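PDB 7LQX: glycosyl hydrolase BlGH5_18 from Bifidobacterium longum subsp. infantis, which probably hydrolyses glycosidic bonds during the breakdown of N-glycans, as a glycoside hydrolase of family 5, subfamily 18. Local coordinates for residues M24-H38 with W307-M321. Residues are numbered along the deposited sequence; the frame is centred on the assembly and turned at random.
Sequences MRFGVNYTPSHGWFH and WGVTWWCSHDVDSRM. With EDO (1,2-ethanediol), chain B.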
loop_
_atom_site.group_PDB
_atom_site.type_symbol
_atom_site.label_atom_id
_atom_site.label_comp_id
_atom_site.label_asym_id
_atom_site.label_seq_id
_atom_site.Cartn_x
_atom_site.Cartn_y
_atom_site.Cartn_z
HETATM N N MSE A 24 20.019 -7.624 32.414
HETATM C CA MSE A 24 18.845 -6.958 31.853
HETATM C C MSE A 24 19.276 -6.397 30.500
HETATM O O MSE A 24 20.303 -5.732 30.404
HETATM C CB MSE A 24 18.373 -5.798 32.724
HETATM C CG MSE A 24 17.198 -5.035 32.125
HETATM SE SE MSE A 24 16.597 -3.573 33.282
HETATM C CE MSE A 24 15.932 -4.618 34.762
ATOM N N ARG A 25 18.477 -6.632 29.470
ATOM C CA ARG A 25 18.865 -6.255 28.122
ATOM C C ARG A 25 18.537 -4.789 27.859
ATOM O O ARG A 25 17.502 -4.277 28.298
ATOM C CB ARG A 25 18.122 -7.136 27.115
ATOM C CG ARG A 25 18.134 -8.639 27.408
ATOM C CD ARG A 25 19.503 -9.275 27.214
ATOM N NE ARG A 25 20.101 -8.906 25.936
ATOM C CZ ARG A 25 19.967 -9.587 24.800
ATOM N NH1 ARG A 25 19.253 -10.708 24.750
ATOM N NH2 ARG A 25 20.566 -9.131 23.708
ATOM N N PHE A 26 19.432 -4.114 27.138
ATOM C CA PHE A 26 19.231 -2.727 26.723
ATOM C C PHE A 26 19.464 -2.613 25.223
ATOM O O PHE A 26 20.497 -3.065 24.718
ATOM C CB PHE A 26 20.126 -1.758 27.511
ATOM C CG PHE A 26 19.595 -1.464 28.880
ATOM C CD1 PHE A 26 19.827 -2.330 29.942
ATOM C CD2 PHE A 26 18.811 -0.346 29.095
ATOM C CE1 PHE A 26 19.308 -2.059 31.195
ATOM C CE2 PHE A 26 18.291 -0.074 30.340
ATOM C CZ PHE A 26 18.526 -0.936 31.389
ATOM N N GLY A 27 18.495 -2.047 24.516
ATOM C CA GLY A 27 18.610 -1.934 23.078
ATOM C C GLY A 27 17.730 -0.829 22.537
ATOM O O GLY A 27 17.173 -0.025 23.287
ATOM N N VAL A 28 17.620 -0.786 21.207
ATOM C CA VAL A 28 16.848 0.249 20.532
ATOM C C VAL A 28 15.982 -0.352 19.437
ATOM O O VAL A 28 16.331 -1.354 18.804
ATOM C CB VAL A 28 17.719 1.383 19.938
ATOM C CG1 VAL A 28 18.441 2.132 21.034
ATOM C CG2 VAL A 28 18.701 0.836 18.921
ATOM N N ASN A 29 14.836 0.283 19.229
ATOM C CA ASN A 29 14.045 0.110 18.023
ATOM C C ASN A 29 14.745 0.879 16.920
ATOM O O ASN A 29 14.890 2.100 17.009
ATOM C CB ASN A 29 12.647 0.657 18.277
ATOM C CG ASN A 29 11.857 -0.235 19.216
ATOM O OD1 ASN A 29 11.354 -1.274 18.801
ATOM N ND2 ASN A 29 11.765 0.157 20.488
ATOM N N TYR A 30 15.213 0.162 15.905
ATOM C CA TYR A 30 16.107 0.731 14.900
ATOM C C TYR A 30 15.295 1.383 13.792
ATOM O O TYR A 30 14.595 0.699 13.041
ATOM C CB TYR A 30 17.049 -0.345 14.360
ATOM C CG TYR A 30 17.914 0.127 13.220
ATOM C CD1 TYR A 30 18.554 1.344 13.279
ATOM C CD2 TYR A 30 18.095 -0.656 12.086
ATOM C CE1 TYR A 30 19.345 1.796 12.222
ATOM C CE2 TYR A 30 18.890 -0.227 11.042
ATOM C CZ TYR A 30 19.512 0.995 11.111
ATOM O OH TYR A 30 20.282 1.404 10.038
ATOM N N THR A 31 15.389 2.707 13.717
ATOM C CA THR A 31 14.833 3.484 12.627
ATOM C C THR A 31 15.984 3.910 11.722
ATOM O O THR A 31 16.774 4.779 12.115
ATOM C CB THR A 31 14.095 4.703 13.185
ATOM O OG1 THR A 31 14.871 5.322 14.221
ATOM C CG2 THR A 31 12.754 4.303 13.772
ATOM N N PRO A 32 16.148 3.316 10.541
ATOM C CA PRO A 32 17.319 3.637 9.714
ATOM C C PRO A 32 17.450 5.131 9.461
ATOM O O PRO A 32 16.478 5.817 9.140
ATOM C CB PRO A 32 17.065 2.853 8.419
ATOM C CG PRO A 32 16.224 1.685 8.855
ATOM C CD PRO A 32 15.343 2.218 9.966
ATOM N N SER A 33 18.671 5.639 9.629
ATOM C CA SER A 33 18.903 7.063 9.449
ATOM C C SER A 33 18.715 7.480 7.999
ATOM O O SER A 33 18.297 8.611 7.736
ATOM C CB SER A 33 20.311 7.426 9.912
ATOM O OG SER A 33 21.290 6.833 9.079
ATOM N N HIS A 34 19.010 6.596 7.056
ATOM C CA HIS A 34 18.915 6.890 5.627
ATOM C C HIS A 34 17.613 6.306 5.093
ATOM O O HIS A 34 17.580 5.186 4.574
ATOM C CB HIS A 34 20.150 6.365 4.907
ATOM C CG HIS A 34 21.387 7.166 5.176
ATOM N ND1 HIS A 34 21.853 7.419 6.450
ATOM C CD2 HIS A 34 22.253 7.772 4.333
ATOM C CE1 HIS A 34 22.952 8.147 6.379
ATOM N NE2 HIS A 34 23.213 8.380 5.105
ATOM N N GLY A 35 16.540 7.081 5.217
ATOM C CA GLY A 35 15.266 6.729 4.648
ATOM C C GLY A 35 14.213 6.191 5.599
ATOM O O GLY A 35 13.127 5.838 5.135
ATOM N N TRP A 36 14.479 6.134 6.898
ATOM C CA TRP A 36 13.482 5.581 7.817
ATOM C C TRP A 36 13.125 4.178 7.316
ATOM O O TRP A 36 13.974 3.473 6.780
ATOM C CB TRP A 36 12.326 6.555 7.951
ATOM C CG TRP A 36 11.322 6.266 9.046
ATOM C CD1 TRP A 36 11.528 6.335 10.395
ATOM C CD2 TRP A 36 9.947 5.891 8.871
ATOM N NE1 TRP A 36 10.366 6.026 11.068
ATOM C CE2 TRP A 36 9.386 5.741 10.154
ATOM C CE3 TRP A 36 9.146 5.648 7.758
ATOM C CZ2 TRP A 36 8.051 5.379 10.349
ATOM C CZ3 TRP A 36 7.814 5.282 7.951
ATOM C CH2 TRP A 36 7.283 5.157 9.240
ATOM N N PHE A 37 11.874 3.748 7.473
ATOM C CA PHE A 37 11.484 2.435 6.943
ATOM C C PHE A 37 11.245 2.441 5.446
ATOM O O PHE A 37 10.898 1.396 4.887
ATOM C CB PHE A 37 10.312 1.873 7.737
ATOM C CG PHE A 37 10.632 1.738 9.191
ATOM C CD1 PHE A 37 11.650 0.896 9.604
ATOM C CD2 PHE A 37 9.974 2.493 10.135
ATOM C CE1 PHE A 37 11.978 0.794 10.945
ATOM C CE2 PHE A 37 10.300 2.395 11.475
ATOM C CZ PHE A 37 11.302 1.540 11.876
ATOM N N HIS A 38 11.464 3.570 4.784
ATOM C CA HIS A 38 11.596 3.588 3.333
ATOM C C HIS A 38 12.987 3.150 2.886
ATOM O O HIS A 38 13.210 2.971 1.684
ATOM C CB HIS A 38 11.218 4.976 2.808
ATOM C CG HIS A 38 9.969 5.520 3.432
ATOM N ND1 HIS A 38 8.796 4.798 3.484
ATOM C CD2 HIS A 38 9.721 6.686 4.076
ATOM C CE1 HIS A 38 7.871 5.509 4.107
ATOM N NE2 HIS A 38 8.406 6.659 4.475
ATOM N N TRP A 307 12.809 -7.930 31.810
ATOM C CA TRP A 307 13.853 -8.627 31.073
ATOM C C TRP A 307 14.713 -7.679 30.262
ATOM O O TRP A 307 15.896 -7.958 30.041
ATOM C CB TRP A 307 13.165 -9.627 30.135
ATOM C CG TRP A 307 14.020 -10.318 29.127
ATOM C CD1 TRP A 307 14.632 -11.525 29.266
ATOM C CD2 TRP A 307 14.299 -9.880 27.793
ATOM N NE1 TRP A 307 15.304 -11.854 28.115
ATOM C CE2 TRP A 307 15.114 -10.860 27.195
ATOM C CE3 TRP A 307 13.952 -8.752 27.053
ATOM C CZ2 TRP A 307 15.583 -10.745 25.893
ATOM C CZ3 TRP A 307 14.421 -8.644 25.762
ATOM C CH2 TRP A 307 15.224 -9.629 25.195
ATOM N N GLY A 308 14.146 -6.585 29.794
ATOM C CA GLY A 308 14.887 -5.678 28.938
ATOM C C GLY A 308 14.086 -4.436 28.634
ATOM O O GLY A 308 12.864 -4.408 28.795
ATOM N N VAL A 309 14.805 -3.403 28.187
ATOM C CA VAL A 309 14.238 -2.114 27.813
ATOM C C VAL A 309 14.770 -1.774 26.432
ATOM O O VAL A 309 15.984 -1.793 26.212
ATOM C CB VAL A 309 14.634 -1.004 28.809
ATOM C CG1 VAL A 309 14.057 0.336 28.350
ATOM C CG2 VAL A 309 14.193 -1.363 30.219
ATOM N N THR A 310 13.867 -1.455 25.513
ATOM C CA THR A 310 14.218 -1.134 24.131
ATOM C C THR A 310 13.622 0.222 23.796
ATOM O O THR A 310 12.403 0.363 23.683
ATOM C CB THR A 310 13.730 -2.243 23.201
ATOM O OG1 THR A 310 14.202 -3.502 23.715
ATOM C CG2 THR A 310 14.225 -2.043 21.788
ATOM N N TRP A 311 14.488 1.222 23.675
ATOM C CA TRP A 311 14.019 2.592 23.519
ATOM C C TRP A 311 13.434 2.792 22.120
ATOM O O TRP A 311 13.949 2.258 21.136
ATOM C CB TRP A 311 15.159 3.609 23.804
ATOM C CG TRP A 311 14.536 4.908 24.203
ATOM C CD1 TRP A 311 14.296 5.998 23.411
ATOM C CD2 TRP A 311 13.989 5.218 25.485
ATOM N NE1 TRP A 311 13.644 6.969 24.133
ATOM C CE2 TRP A 311 13.441 6.511 25.409
ATOM C CE3 TRP A 311 13.919 4.528 26.701
ATOM C CZ2 TRP A 311 12.823 7.122 26.492
ATOM C CZ3 TRP A 311 13.303 5.139 27.772
ATOM C CH2 TRP A 311 12.760 6.420 27.659
ATOM N N TRP A 312 12.323 3.528 22.038
ATOM C CA TRP A 312 11.796 4.016 20.763
ATOM C C TRP A 312 12.223 5.481 20.651
ATOM O O TRP A 312 11.660 6.326 21.344
ATOM C CB TRP A 312 10.262 3.907 20.672
ATOM C CG TRP A 312 9.892 4.272 19.281
ATOM C CD1 TRP A 312 9.797 5.531 18.770
ATOM C CD2 TRP A 312 9.671 3.377 18.187
ATOM N NE1 TRP A 312 9.533 5.478 17.426
ATOM C CE2 TRP A 312 9.442 4.165 17.044
ATOM C CE3 TRP A 312 9.635 1.982 18.066
ATOM C CZ2 TRP A 312 9.185 3.606 15.790
ATOM C CZ3 TRP A 312 9.380 1.428 16.828
ATOM C CH2 TRP A 312 9.160 2.239 15.704
ATOM N N CYS A 313 13.195 5.811 19.781
ATOM C CA CYS A 313 13.798 4.947 18.779
ATOM C C CYS A 313 15.269 5.342 18.618
ATOM O O CYS A 313 15.755 6.271 19.274
ATOM C CB CYS A 313 13.086 5.081 17.438
ATOM S SG CYS A 313 12.818 6.771 16.887
ATOM N N SER A 314 15.995 4.650 17.744
ATOM C CA SER A 314 17.420 4.931 17.622
ATOM C C SER A 314 17.662 6.311 17.024
ATOM O O SER A 314 18.459 7.088 17.555
ATOM C CB SER A 314 18.115 3.847 16.799
ATOM O OG SER A 314 17.688 3.854 15.453
ATOM N N HIS A 315 16.987 6.630 15.917
ATOM C CA HIS A 315 17.292 7.813 15.119
ATOM C C HIS A 315 16.043 8.633 14.834
ATOM O O HIS A 315 14.994 8.088 14.487
ATOM C CB HIS A 315 17.946 7.385 13.786
ATOM C CG HIS A 315 19.324 6.822 13.943
ATOM N ND1 HIS A 315 19.569 5.551 14.421
ATOM C CD2 HIS A 315 20.536 7.376 13.705
ATOM C CE1 HIS A 315 20.873 5.342 14.452
ATOM N NE2 HIS A 315 21.483 6.436 14.033
ATOM N N ASP A 316 16.171 9.953 14.977
ATOM C CA ASP A 316 15.104 10.868 14.596
ATOM C C ASP A 316 14.650 10.585 13.166
ATOM O O ASP A 316 15.418 10.094 12.332
ATOM C CB ASP A 316 15.598 12.317 14.673
ATOM C CG ASP A 316 15.602 12.881 16.082
ATOM O OD1 ASP A 316 15.157 12.197 17.022
ATOM O OD2 ASP A 316 16.075 14.026 16.247
ATOM N N VAL A 317 13.384 10.877 12.884
ATOM C CA VAL A 317 12.859 10.739 11.529
ATOM C C VAL A 317 13.214 11.988 10.735
ATOM O O VAL A 317 12.951 13.111 11.176
ATOM C CB VAL A 317 11.338 10.529 11.543
ATOM C CG1 VAL A 317 10.824 10.305 10.125
ATOM C CG2 VAL A 317 10.968 9.376 12.449
ATOM N N ASP A 318 13.802 11.791 9.560
ATOM C CA ASP A 318 14.204 12.890 8.694
ATOM C C ASP A 318 13.125 13.961 8.598
ATOM O O ASP A 318 11.958 13.671 8.327
ATOM C CB ASP A 318 14.489 12.313 7.307
ATOM C CG ASP A 318 15.363 13.210 6.475
ATOM O OD1 ASP A 318 14.965 14.365 6.222
ATOM O OD2 ASP A 318 16.455 12.753 6.083
ATOM N N SER A 319 13.537 15.223 8.808
ATOM C CA SER A 319 12.608 16.346 8.764
ATOM C C SER A 319 12.023 16.570 7.376
ATOM O O SER A 319 11.034 17.296 7.242
ATOM C CB SER A 319 13.302 17.636 9.227
ATOM O OG SER A 319 14.382 17.990 8.376
ATOM N N ARG A 320 12.613 15.976 6.343
ATOM C CA ARG A 320 12.060 16.101 5.003
ATOM C C ARG A 320 10.799 15.280 4.806
ATOM O O ARG A 320 10.083 15.502 3.824
ATOM C CB ARG A 320 13.106 15.672 3.989
ATOM C CG ARG A 320 14.214 16.689 3.867
ATOM C CD ARG A 320 15.334 16.181 2.991
ATOM N NE ARG A 320 16.126 15.151 3.655
ATOM C CZ ARG A 320 17.189 14.567 3.115
ATOM N NH1 ARG A 320 17.595 14.909 1.898
ATOM N NH2 ARG A 320 17.852 13.642 3.797
HETATM N N MSE A 321 10.523 14.328 5.684
HETATM C CA MSE A 321 9.322 13.508 5.560
HETATM C C MSE A 321 8.145 14.187 6.213
HETATM O O MSE A 321 8.279 14.798 7.271
HETATM C CB MSE A 321 9.573 12.142 6.177
HETATM C CG MSE A 321 10.650 11.366 5.437
HETATM SE SE MSE A 321 10.982 9.702 6.244
HETATM C CE MSE A 321 12.441 9.172 5.074
HETATM C C1 EDO B . 15.477 5.428 0.379
HETATM O O1 EDO B . 15.366 6.534 1.276
HETATM C C2 EDO B . 14.331 5.452 -0.626
HETATM O O2 EDO B . 13.073 5.484 0.058
HETATM O O HOH W 1 14.851 7.458 10.948
HETATM O O HOH W 2 17.717 9.941 10.770
HETATM O O HOH W 3 17.048 10.026 5.693
#
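Strands 25-29 and 306-312 are the first and last of the eight parallel strands of a GH5 (beta/alpha)8 barrel, and their pairing closes it. Five backbone hydrogen bonds join them, from R25 N to W307 O at one end to N29 N to W311 O at the other. At the start of the strands, R25 CG lies over one face of the W307 indole, 3.7 Å from the centroid of its six-membered ring. The R25 guanidinium forms salt bridges with D61 and D100.

Near the C-terminal end, W311 O takes two bonds from N29. The backbone N comes nearly straight on, while ND2, 3.1 Å away, sits above the carbonyl plane. N29 CB and CG both pack 3.3 Å from W312 CE3, and the side chain also bonds to R64. The W312-C313 peptide is cis. Beyond it S314 N bonds N29 O.

S314 OG accepts from T31 N and shares a 2.7 Å hydrogen bond with H315 ND1 in the imidazole plane. V317 CG1 covers a face of the W36 five-membered ring. SE of M321, a selenomethionine, is 3.8 Å from W36 CB. T31 OG1, turned between its backbone N and carbonyl carbon (chi1 44°), donates to an in-plane lone pair of H315 O at 2.8 Å.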